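PDB 2EK1: RNA-binding protein 12 from Homo sapiens, which probably binds RNA through an RNA recognition motif, here crystallised as a dimer. Local coordinates for residues 15-27 and 58-70. Numbering follows the deposited sequence.
Sequences PTVIKVQNMPFTV and GEAMVAFESRDEA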
ATOM      1  N   PRO A  15      14.686   2.171  -4.935  1.00 37.94           N
ATOM      2  CA  PRO A  15      13.617   1.159  -4.559  1.00 37.65           C
ATOM      3  C   PRO A  15      12.439   1.414  -5.483  1.00 36.04           C
ATOM      4  O   PRO A  15      11.954   2.543  -5.588  1.00 37.57           O
ATOM      5  CB  PRO A  15      13.234   1.413  -3.120  1.00 37.04           C
ATOM      6  CG  PRO A  15      13.456   2.873  -3.065  1.00 37.92           C
ATOM      7  CD  PRO A  15      14.766   3.170  -3.857  1.00 39.20           C
ATOM      8  N   THR A  16      11.984   0.379  -6.180  1.00 32.06           N
ATOM      9  CA  THR A  16      10.916   0.627  -7.135  1.00 29.47           C
ATOM     10  C   THR A  16       9.748  -0.188  -6.697  1.00 25.26           C
ATOM     11  O   THR A  16       9.910  -1.355  -6.330  1.00 21.78           O
ATOM     12  CB  THR A  16      11.416   0.287  -8.513  1.00 31.57           C
ATOM     13  OG1 THR A  16      11.840  -1.069  -8.524  1.00 36.18           O
ATOM     14  CG2 THR A  16      12.670   1.132  -8.786  1.00 28.32           C
ATOM     15  N   VAL A  17       8.598   0.429  -6.764  1.00 21.78           N
ATOM     16  CA  VAL A  17       7.393  -0.224  -6.276  1.00 21.60           C
ATOM     17  C   VAL A  17       6.543  -0.727  -7.406  1.00 21.99           C
ATOM     18  O   VAL A  17       6.348  -0.037  -8.424  1.00 23.52           O
ATOM     19  CB  VAL A  17       6.499   0.783  -5.435  1.00 20.29           C
ATOM     20  CG1 VAL A  17       5.141   0.165  -5.161  1.00 19.40           C
ATOM     21  CG2 VAL A  17       7.207   1.267  -4.240  1.00 18.49           C
ATOM     22  N   ILE A  18       6.042  -1.933  -7.270  1.00 18.58           N
ATOM     23  CA  ILE A  18       5.143  -2.421  -8.312  1.00 18.46           C
ATOM     24  C   ILE A  18       3.725  -2.654  -7.691  1.00 17.63           C
ATOM     25  O   ILE A  18       3.553  -2.686  -6.511  1.00 20.13           O
ATOM     26  CB  ILE A  18       5.592  -3.811  -8.851  1.00 18.00           C
ATOM     27  CG1 ILE A  18       5.459  -4.842  -7.704  1.00 19.05           C
ATOM     28  CG2 ILE A  18       7.090  -3.742  -9.419  1.00 17.82           C
ATOM     29  CD1 ILE A  18       5.418  -6.316  -8.180  1.00 18.71           C
ATOM     30  N   LYS A  19       2.755  -2.888  -8.530  1.00 17.42           N
ATOM     31  CA  LYS A  19       1.420  -3.205  -8.106  1.00 17.26           C
ATOM     32  C   LYS A  19       1.115  -4.637  -8.410  1.00 16.73           C
ATOM     33  O   LYS A  19       1.545  -5.210  -9.446  1.00 15.36           O
ATOM     34  CB  LYS A  19       0.416  -2.306  -8.807  1.00 21.38           C
ATOM     35  CG  LYS A  19       0.406  -0.956  -8.225  1.00 26.19           C
ATOM     36  CD  LYS A  19      -0.842  -0.121  -8.769  1.00 31.01           C
ATOM     37  CE  LYS A  19      -1.933  -1.000  -9.474  1.00 31.97           C
ATOM     38  NZ  LYS A  19      -2.626  -0.065 -10.500  1.00 35.58           N
ATOM     39  N   VAL A  20       0.305  -5.218  -7.527  1.00 15.47           N
ATOM     40  CA  VAL A  20      -0.137  -6.608  -7.601  1.00 12.93           C
ATOM     41  C   VAL A  20      -1.636  -6.525  -7.508  1.00 14.89           C
ATOM     42  O   VAL A  20      -2.180  -5.815  -6.642  1.00 13.84           O
ATOM     43  CB  VAL A  20       0.458  -7.356  -6.381  1.00 14.67           C
ATOM     44  CG1 VAL A  20       0.137  -8.854  -6.407  1.00 14.68           C
ATOM     45  CG2 VAL A  20       2.021  -7.126  -6.355  1.00 13.42           C
ATOM     46  N   GLN A  21      -2.336  -7.249  -8.369  1.00 14.52           N
ATOM     47  CA  GLN A  21      -3.807  -7.194  -8.401  1.00 17.49           C
ATOM     48  C   GLN A  21      -4.330  -8.619  -8.634  1.00 17.50           C
ATOM     49  O   GLN A  21      -3.599  -9.492  -9.135  1.00 16.81           O
ATOM     50  CB  GLN A  21      -4.296  -6.329  -9.595  1.00 18.57           C
ATOM     51  CG  GLN A  21      -4.127  -4.837  -9.465  1.00 19.31           C
ATOM     52  CD  GLN A  21      -4.489  -4.131 -10.757  1.00 23.01           C
ATOM     53  OE1 GLN A  21      -3.730  -4.172 -11.718  1.00 23.31           O
ATOM     54  NE2 GLN A  21      -5.655  -3.505 -10.784  1.00 21.75           N
ATOM     55  N   ASN A  22      -5.597  -8.788  -8.332  1.00 17.09           N
ATOM     56  CA  ASN A  22      -6.288 -10.036  -8.485  1.00 17.36           C
ATOM     57  C   ASN A  22      -5.883 -11.049  -7.463  1.00 19.89           C
ATOM     58  O   ASN A  22      -6.132 -12.194  -7.686  1.00 19.21           O
ATOM     59  CB  ASN A  22      -6.131 -10.625  -9.901  1.00 18.59           C
ATOM     60  CG  ASN A  22      -7.282 -11.549 -10.226  1.00 18.62           C
ATOM     61  OD1 ASN A  22      -8.433 -11.338  -9.744  1.00 19.09           O
ATOM     62  ND2 ASN A  22      -7.009 -12.565 -11.012  1.00 18.01           N
HETATM   63  N   MSE A  23      -5.242 -10.654  -6.334  1.00 17.44           N
HETATM   64  CA  MSE A  23      -4.971 -11.674  -5.330  1.00 18.49           C
HETATM   65  C   MSE A  23      -6.270 -12.139  -4.621  1.00 18.49           C
HETATM   66  O   MSE A  23      -7.173 -11.398  -4.553  1.00 20.28           O
HETATM   67  CB  MSE A  23      -4.062 -11.119  -4.240  1.00 19.10           C
HETATM   68  CG  MSE A  23      -2.791 -10.548  -4.819  1.00 22.20           C
HETATM   69 SE   MSE A  23      -1.705  -9.836  -3.288  1.00 31.73          SE
HETATM   70  CE  MSE A  23      -2.882  -8.452  -2.694  1.00 25.43           C
ATOM     71  N   PRO A  24      -6.334 -13.358  -4.085  1.00 21.72           N
ATOM     72  CA  PRO A  24      -7.583 -13.708  -3.400  1.00 22.44           C
ATOM     73  C   PRO A  24      -7.621 -12.912  -2.118  1.00 23.69           C
ATOM     74  O   PRO A  24      -6.563 -12.397  -1.606  1.00 20.73           O
ATOM     75  CB  PRO A  24      -7.433 -15.178  -3.123  1.00 22.67           C
ATOM     76  CG  PRO A  24      -5.962 -15.377  -2.976  1.00 22.66           C
ATOM     77  CD  PRO A  24      -5.400 -14.507  -4.096  1.00 21.35           C
ATOM     78  N   PHE A  25      -8.840 -12.775  -1.636  1.00 21.96           N
ATOM     79  CA  PHE A  25      -9.118 -12.057  -0.422  1.00 26.04           C
ATOM     80  C   PHE A  25      -8.492 -12.704   0.830  1.00 25.64           C
ATOM     81  O   PHE A  25      -8.403 -12.061   1.811  1.00 26.50           O
ATOM     82  CB  PHE A  25     -10.628 -11.994  -0.158  1.00 29.15           C
ATOM     83  CG  PHE A  25     -11.141 -13.188   0.689  1.00 34.02           C
ATOM     84  CD1 PHE A  25     -11.730 -14.291   0.065  1.00 33.52           C
ATOM     85  CD2 PHE A  25     -11.052 -13.163   2.118  1.00 33.14           C
ATOM     86  CE1 PHE A  25     -12.241 -15.349   0.825  1.00 36.70           C
ATOM     87  CE2 PHE A  25     -11.554 -14.218   2.906  1.00 36.57           C
ATOM     88  CZ  PHE A  25     -12.159 -15.325   2.262  1.00 37.25           C
ATOM     89  N   THR A  26      -8.128 -13.979   0.796  1.00 25.92           N
ATOM     90  CA  THR A  26      -7.488 -14.685   1.927  1.00 24.88           C
ATOM     91  C   THR A  26      -5.956 -14.570   1.928  1.00 24.38           C
ATOM     92  O   THR A  26      -5.294 -15.142   2.781  1.00 22.71           O
ATOM     93  CB  THR A  26      -7.752 -16.215   1.886  1.00 27.25           C
ATOM     94  OG1 THR A  26      -7.093 -16.789   0.738  1.00 29.00           O
ATOM     95  CG2 THR A  26      -9.232 -16.477   1.808  1.00 29.58           C
ATOM     96  N   VAL A  27      -5.384 -13.862   0.956  1.00 22.49           N
ATOM     97  CA  VAL A  27      -3.959 -13.791   0.875  1.00 21.40           C
ATOM     98  C   VAL A  27      -3.278 -13.291   2.200  1.00 20.30           C
ATOM     99  O   VAL A  27      -3.832 -12.478   2.939  1.00 20.05           O
ATOM    100  CB  VAL A  27      -3.511 -12.904  -0.355  1.00 22.08           C
ATOM    101  CG1 VAL A  27      -3.757 -11.446  -0.089  1.00 23.68           C
ATOM    102  CG2 VAL A  27      -2.048 -13.137  -0.700  1.00 23.02           C
ATOM    103  N   GLY A  58      -7.818  -7.113  -3.001  1.00 21.88           N
ATOM    104  CA  GLY A  58      -7.122  -8.073  -3.857  1.00 21.51           C
ATOM    105  C   GLY A  58      -5.909  -7.392  -4.466  1.00 20.59           C
ATOM    106  O   GLY A  58      -5.234  -7.959  -5.299  1.00 21.64           O
ATOM    107  N   GLU A  59      -5.587  -6.175  -4.013  1.00 22.66           N
ATOM    108  CA  GLU A  59      -4.465  -5.406  -4.563  1.00 19.79           C
ATOM    109  C   GLU A  59      -3.391  -5.121  -3.519  1.00 21.37           C
ATOM    110  O   GLU A  59      -3.696  -5.037  -2.318  1.00 20.05           O
ATOM    111  CB  GLU A  59      -4.978  -4.075  -5.166  1.00 22.97           C
ATOM    112  CG  GLU A  59      -5.892  -4.293  -6.374  1.00 26.99           C
ATOM    113  CD  GLU A  59      -6.432  -3.038  -7.033  1.00 30.96           C
ATOM    114  OE1 GLU A  59      -5.958  -1.908  -6.748  1.00 32.71           O
ATOM    115  OE2 GLU A  59      -7.346  -3.221  -7.867  1.00 31.96           O
ATOM    116  N   ALA A  60      -2.158  -4.913  -3.973  1.00 18.90           N
ATOM    117  CA  ALA A  60      -1.038  -4.650  -3.062  1.00 20.48           C
ATOM    118  C   ALA A  60       0.057  -3.882  -3.812  1.00 20.53           C
ATOM    119  O   ALA A  60       0.001  -3.774  -5.043  1.00 22.80           O
ATOM    120  CB  ALA A  60      -0.522  -5.891  -2.590  1.00 20.20           C
HETATM  121  N   MSE A  61       0.980  -3.322  -3.077  1.00 19.61           N
HETATM  122  CA  MSE A  61       2.117  -2.584  -3.589  1.00 21.76           C
HETATM  123  C   MSE A  61       3.200  -3.352  -2.866  1.00 22.31           C
HETATM  124  O   MSE A  61       3.035  -3.759  -1.685  1.00 21.45           O
HETATM  125  CB  MSE A  61       2.112  -1.133  -3.109  1.00 23.18           C
HETATM  126  CG  MSE A  61       0.845  -0.380  -3.458  1.00 30.16           C
HETATM  127 SE   MSE A  61       1.016   1.456  -2.885  1.00 43.41          SE
HETATM  128  CE  MSE A  61       1.913   1.876  -4.542  1.00 37.76           C
ATOM    129  N   VAL A  62       4.299  -3.537  -3.569  1.00 19.76           N
ATOM    130  CA  VAL A  62       5.417  -4.289  -3.057  1.00 20.43           C
ATOM    131  C   VAL A  62       6.688  -3.635  -3.702  1.00 19.94           C
ATOM    132  O   VAL A  62       6.643  -3.101  -4.840  1.00 19.82           O
ATOM    133  CB  VAL A  62       5.139  -5.743  -3.500  1.00 25.05           C
ATOM    134  CG1 VAL A  62       6.202  -6.282  -4.299  1.00 22.79           C
ATOM    135  CG2 VAL A  62       4.667  -6.600  -2.348  1.00 25.09           C
ATOM    136  N   ALA A  63       7.797  -3.643  -2.977  1.00 17.74           N
ATOM    137  CA  ALA A  63       8.998  -2.969  -3.507  1.00 19.17           C
ATOM    138  C   ALA A  63      10.220  -3.866  -3.596  1.00 17.59           C
ATOM    139  O   ALA A  63      10.325  -4.816  -2.913  1.00 16.74           O
ATOM    140  CB  ALA A  63       9.326  -1.736  -2.696  1.00 15.83           C
ATOM    141  N   PHE A  64      11.142  -3.472  -4.466  1.00 20.20           N
ATOM    142  CA  PHE A  64      12.353  -4.203  -4.724  1.00 20.56           C
ATOM    143  C   PHE A  64      13.464  -3.154  -4.639  1.00 23.70           C
ATOM    144  O   PHE A  64      13.243  -1.922  -4.883  1.00 20.66           O
ATOM    145  CB  PHE A  64      12.304  -4.774  -6.167  1.00 20.26           C
ATOM    146  CG  PHE A  64      11.173  -5.728  -6.395  1.00 20.71           C
ATOM    147  CD1 PHE A  64      11.356  -7.114  -6.243  1.00 19.31           C
ATOM    148  CD2 PHE A  64       9.934  -5.265  -6.693  1.00 17.88           C
ATOM    149  CE1 PHE A  64      10.318  -7.997  -6.403  1.00 18.75           C
ATOM    150  CE2 PHE A  64       8.862  -6.191  -6.855  1.00 18.66           C
ATOM    151  CZ  PHE A  64       9.065  -7.544  -6.711  1.00 17.06           C
ATOM    152  N   GLU A  65      14.635  -3.675  -4.341  1.00 22.83           N
ATOM    153  CA  GLU A  65      15.828  -2.877  -4.197  1.00 29.84           C
ATOM    154  C   GLU A  65      16.243  -2.097  -5.400  1.00 28.51           C
ATOM    155  O   GLU A  65      16.751  -1.028  -5.272  1.00 30.52           O
ATOM    156  CB  GLU A  65      17.014  -3.729  -3.707  1.00 30.14           C
ATOM    157  CG  GLU A  65      16.796  -4.384  -2.300  1.00 35.67           C
ATOM    158  CD  GLU A  65      16.574  -3.392  -1.165  1.00 40.58           C
ATOM    159  OE1 GLU A  65      16.666  -3.780   0.044  1.00 43.17           O
ATOM    160  OE2 GLU A  65      16.288  -2.195  -1.450  1.00 44.13           O
ATOM    161  N   SER A  66      16.017  -2.620  -6.572  1.00 30.01           N
ATOM    162  CA  SER A  66      16.405  -1.894  -7.780  1.00 28.77           C
ATOM    163  C   SER A  66      15.271  -1.885  -8.829  1.00 29.45           C
ATOM    164  O   SER A  66      14.307  -2.697  -8.745  1.00 26.08           O
ATOM    165  CB  SER A  66      17.630  -2.569  -8.394  1.00 27.21           C
ATOM    166  OG  SER A  66      17.299  -3.898  -8.750  1.00 24.48           O
ATOM    167  N   ARG A  67      15.369  -0.967  -9.814  1.00 29.91           N
ATOM    168  CA  ARG A  67      14.371  -0.942 -10.880  1.00 31.31           C
ATOM    169  C   ARG A  67      14.493  -2.223 -11.702  1.00 31.54           C
ATOM    170  O   ARG A  67      13.443  -2.831 -12.048  1.00 33.94           O
ATOM    171  CB  ARG A  67      14.556   0.257 -11.826  1.00 33.32           C
ATOM    172  CG  ARG A  67      13.399   0.472 -12.778  1.00 36.49           C
ATOM    173  CD  ARG A  67      13.588   1.742 -13.594  1.00 39.03           C
ATOM    174  NE  ARG A  67      12.376   2.200 -14.292  1.00 43.48           N
ATOM    175  CZ  ARG A  67      11.346   2.834 -13.700  1.00 44.65           C
ATOM    176  NH1 ARG A  67      11.387   3.079 -12.390  1.00 44.85           N
ATOM    177  NH2 ARG A  67      10.288   3.261 -14.417  1.00 45.89           N
ATOM    178  N   ASP A  68      15.735  -2.655 -12.023  1.00 28.64           N
ATOM    179  CA  ASP A  68      15.922  -3.904 -12.800  1.00 27.00           C
ATOM    180  C   ASP A  68      15.253  -5.090 -12.078  1.00 24.06           C
ATOM    181  O   ASP A  68      14.609  -5.875 -12.751  1.00 25.74           O
ATOM    182  CB  ASP A  68      17.396  -4.277 -13.047  1.00 28.17           C
ATOM    183  CG  ASP A  68      18.061  -3.457 -14.144  1.00 33.69           C
ATOM    184  OD1 ASP A  68      19.169  -3.871 -14.584  1.00 38.57           O
ATOM    185  OD2 ASP A  68      17.539  -2.425 -14.599  1.00 35.45           O
ATOM    186  N   GLU A  69      15.372  -5.237 -10.753  1.00 22.64           N
ATOM    187  CA  GLU A  69      14.695  -6.390 -10.100  1.00 21.35           C
ATOM    188  C   GLU A  69      13.137  -6.280 -10.182  1.00 19.34           C
ATOM    189  O   GLU A  69      12.473  -7.296 -10.419  1.00 20.60           O
ATOM    190  CB  GLU A  69      15.162  -6.576  -8.645  1.00 23.92           C
ATOM    191  CG  GLU A  69      16.624  -7.136  -8.572  1.00 27.43           C
ATOM    192  CD  GLU A  69      17.267  -6.752  -7.247  1.00 29.87           C
ATOM    193  OE1 GLU A  69      17.547  -7.609  -6.429  1.00 29.25           O
ATOM    194  OE2 GLU A  69      17.476  -5.552  -7.021  1.00 35.04           O
ATOM    195  N   ALA A  70      12.579  -5.069  -9.999  1.00 17.71           N
ATOM    196  CA  ALA A  70      11.100  -4.880 -10.106  1.00 18.16           C
ATOM    197  C   ALA A  70      10.640  -5.312 -11.520  1.00 19.02           C
ATOM    198  O   ALA A  70       9.678  -6.011 -11.707  1.00 17.38           O
ATOM    199  CB  ALA A  70      10.780  -3.433  -9.941  1.00 17.82           C
TER
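T16 turns OG1 between its backbone N and carbonyl carbon (chi1 58°), where the hydroxyl meets S66 O at 3.0 Å and CG2 packs over the backbone of R67. The hydroxyl donates from above the S66 carbonyl plane, while A70 N reaches the same oxygen from the opposite face; a short beta-branched residue with one polar and one methyl arm thus ties the strand to the first helical turn. I18 takes a similar first torsion (65°), which puts CG1 in the plane of the F64 ring at its edge and CG2 against A70 CB; the extended second torsion brings CD1 to 3.7 Å from CE2 of that ring.

Beneath these side chains the two strands pair antiparallel: T16, I18 and V20 form hydrogen-bonded pairs with F64, V62 and A60, the straightest backbone bond being I18 N to V62 O (2.8 Å, 165° at the hydrogen). The small A60 accepts the bent end of selenomethionine M23, whose CE presses to 3.5 Å from A60 CB. Beyond the strand, M23 N bonds to G58 O; at G58's positive phi a side chain would jam against the preceding carbonyl oxygen. On the opposite face, with K19 and A63, V17 CG1 touches flexible selenomethionine M61 at CE.

These central strands, where RNP2 and RNP1 lie in this family, probably offer RNA the V17/M61 face, as in relatives; strands 47-50 and 85-90 flank them, V62 and M23 pack on I32 of helix 29-35, and M61 meets C47 of the second subunit.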